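Local coordinates for protein CurH (PDB 3KG7) that probably dehydrates a beta-hydroxyacyl intermediate during curacin biosynthesis, as the dehydratase domain of the CurH polyketide synthase module, at residues R261-Q266 against N279-K284. Numbering follows the deposited sequence.
Sequences RSYDIQ and NGFTVK
Phe281 and Tyr263 sit side by side on neighbouring antiparallel strands and point the same way. Phe281 turns its ring edge toward the tyrosine face in an offset edge-to-face pair, centroids 5.3 Å apart and planes at 70°. Phe281 CD1 lies 3.5 Å from Tyr263 CZ. With CG anti to the backbone N (chi1 -176°), the Phe281 ring is carried alongside Tyr263. Two backbone hydrogen bonds join the pair, Tyr263 N to Phe281 O at 3.0 Å and Phe281 N to Tyr263 O at 2.9 Å. Tyr263 OH is also hydrogen-bonded to Thr209 O. Replacing Tyr263 by alanine is likely to leave the Phe281 edge without its aromatic partner and Thr209 O without this hydroxyl.

Arg261 pairs with Val283 on the same face. Arg261 CB meets Val283 CG2 at 3.8 Å, while the arginine guanidinium leads away to a salt bridge with Asp214.

Gly280 and Phe281 together oppose Tyr263, forming a G1 beta bulge. Asp264 OD1 accepts a hydrogen bond from Gly280 N at 2.9 Å, nearly straight (167°). This beta hairpin belongs to the double hotdog fold. Its chemistry is divided: aromatic and aliphatic contacts join one face, and a carboxylate holds the backbone at the bulge.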
loop_
_atom_site.group_PDB
_atom_site.type_symbol
_atom_site.label_atom_id
_atom_site.label_comp_id
_atom_site.label_asym_id
_atom_site.label_seq_id
_atom_site.Cartn_x
_atom_site.Cartn_y
_atom_site.Cartn_z
ATOM N N ARG C 261 18.422 31.195 7.625
ATOM C CA ARG C 261 19.302 31.564 6.509
ATOM C C ARG C 261 18.807 30.866 5.253
ATOM O O ARG C 261 18.577 29.657 5.277
ATOM C CB ARG C 261 20.753 31.154 6.766
ATOM C CG ARG C 261 21.418 31.821 7.944
ATOM C CD ARG C 261 22.881 31.434 8.004
ATOM N NE ARG C 261 23.697 32.230 7.090
ATOM C CZ ARG C 261 24.357 33.336 7.436
ATOM N NH1 ARG C 261 24.309 33.794 8.680
ATOM N NH2 ARG C 261 25.072 33.990 6.532
ATOM N N SER C 262 18.643 31.613 4.164
ATOM C CA SER C 262 18.150 31.033 2.909
ATOM C C SER C 262 19.041 31.385 1.729
ATOM O O SER C 262 19.618 32.478 1.683
ATOM C CB SER C 262 16.725 31.498 2.614
ATOM O OG SER C 262 15.972 31.646 3.803
ATOM N N TYR C 263 19.139 30.463 0.771
ATOM C CA TYR C 263 19.938 30.693 -0.441
ATOM C C TYR C 263 19.509 29.875 -1.662
ATOM O O TYR C 263 18.598 29.049 -1.589
ATOM C CB TYR C 263 21.456 30.559 -0.170
ATOM C CG TYR C 263 21.911 29.281 0.511
ATOM C CD1 TYR C 263 21.798 29.122 1.897
ATOM C CD2 TYR C 263 22.490 28.246 -0.225
ATOM C CE1 TYR C 263 22.225 27.947 2.530
ATOM C CE2 TYR C 263 22.924 27.068 0.399
ATOM C CZ TYR C 263 22.788 26.925 1.774
ATOM O OH TYR C 263 23.210 25.765 2.387
ATOM N N ASP C 264 20.171 30.136 -2.787
ATOM C CA ASP C 264 19.856 29.504 -4.070
ATOM C C ASP C 264 21.061 28.775 -4.637
ATOM O O ASP C 264 22.199 29.225 -4.482
ATOM C CB ASP C 264 19.393 30.563 -5.075
ATOM C CG ASP C 264 18.177 31.306 -4.599
ATOM O OD1 ASP C 264 17.234 30.646 -4.107
ATOM O OD2 ASP C 264 18.172 32.550 -4.702
ATOM N N ILE C 265 20.816 27.650 -5.298
ATOM C CA ILE C 265 21.899 26.892 -5.909
ATOM C C ILE C 265 21.536 26.515 -7.331
ATOM O O ILE C 265 20.458 25.970 -7.583
ATOM C CB ILE C 265 22.246 25.606 -5.108
ATOM C CG1 ILE C 265 22.666 25.946 -3.676
ATOM C CG2 ILE C 265 23.369 24.835 -5.795
ATOM C CD1 ILE C 265 22.022 25.089 -2.645
ATOM N N GLN C 266 22.444 26.807 -8.256
ATOM C CA GLN C 266 22.301 26.393 -9.650
ATOM C C GLN C 266 23.147 25.151 -9.909
ATOM O O GLN C 266 24.333 25.117 -9.583
ATOM C CB GLN C 266 22.716 27.509 -10.613
ATOM C CG GLN C 266 22.314 28.924 -10.187
ATOM C CD GLN C 266 20.810 29.193 -10.239
ATOM O OE1 GLN C 266 20.324 30.136 -9.611
ATOM N NE2 GLN C 266 20.073 28.371 -10.986
ATOM N N ASN C 279 15.802 26.564 -5.180
ATOM C CA ASN C 279 15.442 27.919 -4.756
ATOM C C ASN C 279 14.899 27.989 -3.336
ATOM O O ASN C 279 14.076 27.173 -2.924
ATOM C CB ASN C 279 14.436 28.561 -5.716
ATOM C CG ASN C 279 14.981 28.706 -7.115
ATOM O OD1 ASN C 279 15.924 29.461 -7.351
ATOM N ND2 ASN C 279 14.384 27.984 -8.059
ATOM N N GLY C 280 15.369 28.987 -2.598
ATOM C CA GLY C 280 14.897 29.229 -1.243
ATOM C C GLY C 280 15.267 28.143 -0.254
ATOM O O GLY C 280 14.497 27.859 0.664
ATOM N N PHE C 281 16.446 27.544 -0.446
ATOM C CA PHE C 281 16.972 26.529 0.472
ATOM C C PHE C 281 17.210 27.145 1.846
ATOM O O PHE C 281 18.164 27.905 2.039
ATOM C CB PHE C 281 18.267 25.901 -0.070
ATOM C CG PHE C 281 18.815 24.785 0.793
ATOM C CD1 PHE C 281 19.923 24.997 1.613
ATOM C CD2 PHE C 281 18.220 23.521 0.792
ATOM C CE1 PHE C 281 20.430 23.960 2.423
ATOM C CE2 PHE C 281 18.727 22.483 1.597
ATOM C CZ PHE C 281 19.832 22.706 2.410
ATOM N N THR C 282 16.339 26.814 2.794
ATOM C CA THR C 282 16.352 27.463 4.099
ATOM C C THR C 282 16.838 26.534 5.216
ATOM O O THR C 282 16.341 25.412 5.374
ATOM C CB THR C 282 14.963 28.035 4.443
ATOM O OG1 THR C 282 14.458 28.779 3.325
ATOM C CG2 THR C 282 15.040 28.947 5.657
ATOM N N VAL C 283 17.823 27.005 5.975
ATOM C CA VAL C 283 18.281 26.295 7.164
ATOM C C VAL C 283 17.849 27.053 8.418
ATOM O O VAL C 283 17.695 28.272 8.392
ATOM C CB VAL C 283 19.817 26.061 7.161
ATOM C CG1 VAL C 283 20.207 25.078 6.055
ATOM C CG2 VAL C 283 20.582 27.381 7.014
ATOM N N LYS C 284 17.627 26.324 9.505
ATOM C CA LYS C 284 17.287 26.944 10.783
ATOM C C LYS C 284 18.064 26.274 11.914
ATOM O O LYS C 284 18.335 25.068 11.865
ATOM C CB LYS C 284 15.777 26.877 11.040
ATOM C CG LYS C 284 15.290 27.743 12.205
ATOM C CD LYS C 284 13.795 27.574 12.462
ATOM C CE LYS C 284 13.489 26.278 13.203
ATOM N NZ LYS C 284 12.062 26.197 13.616
#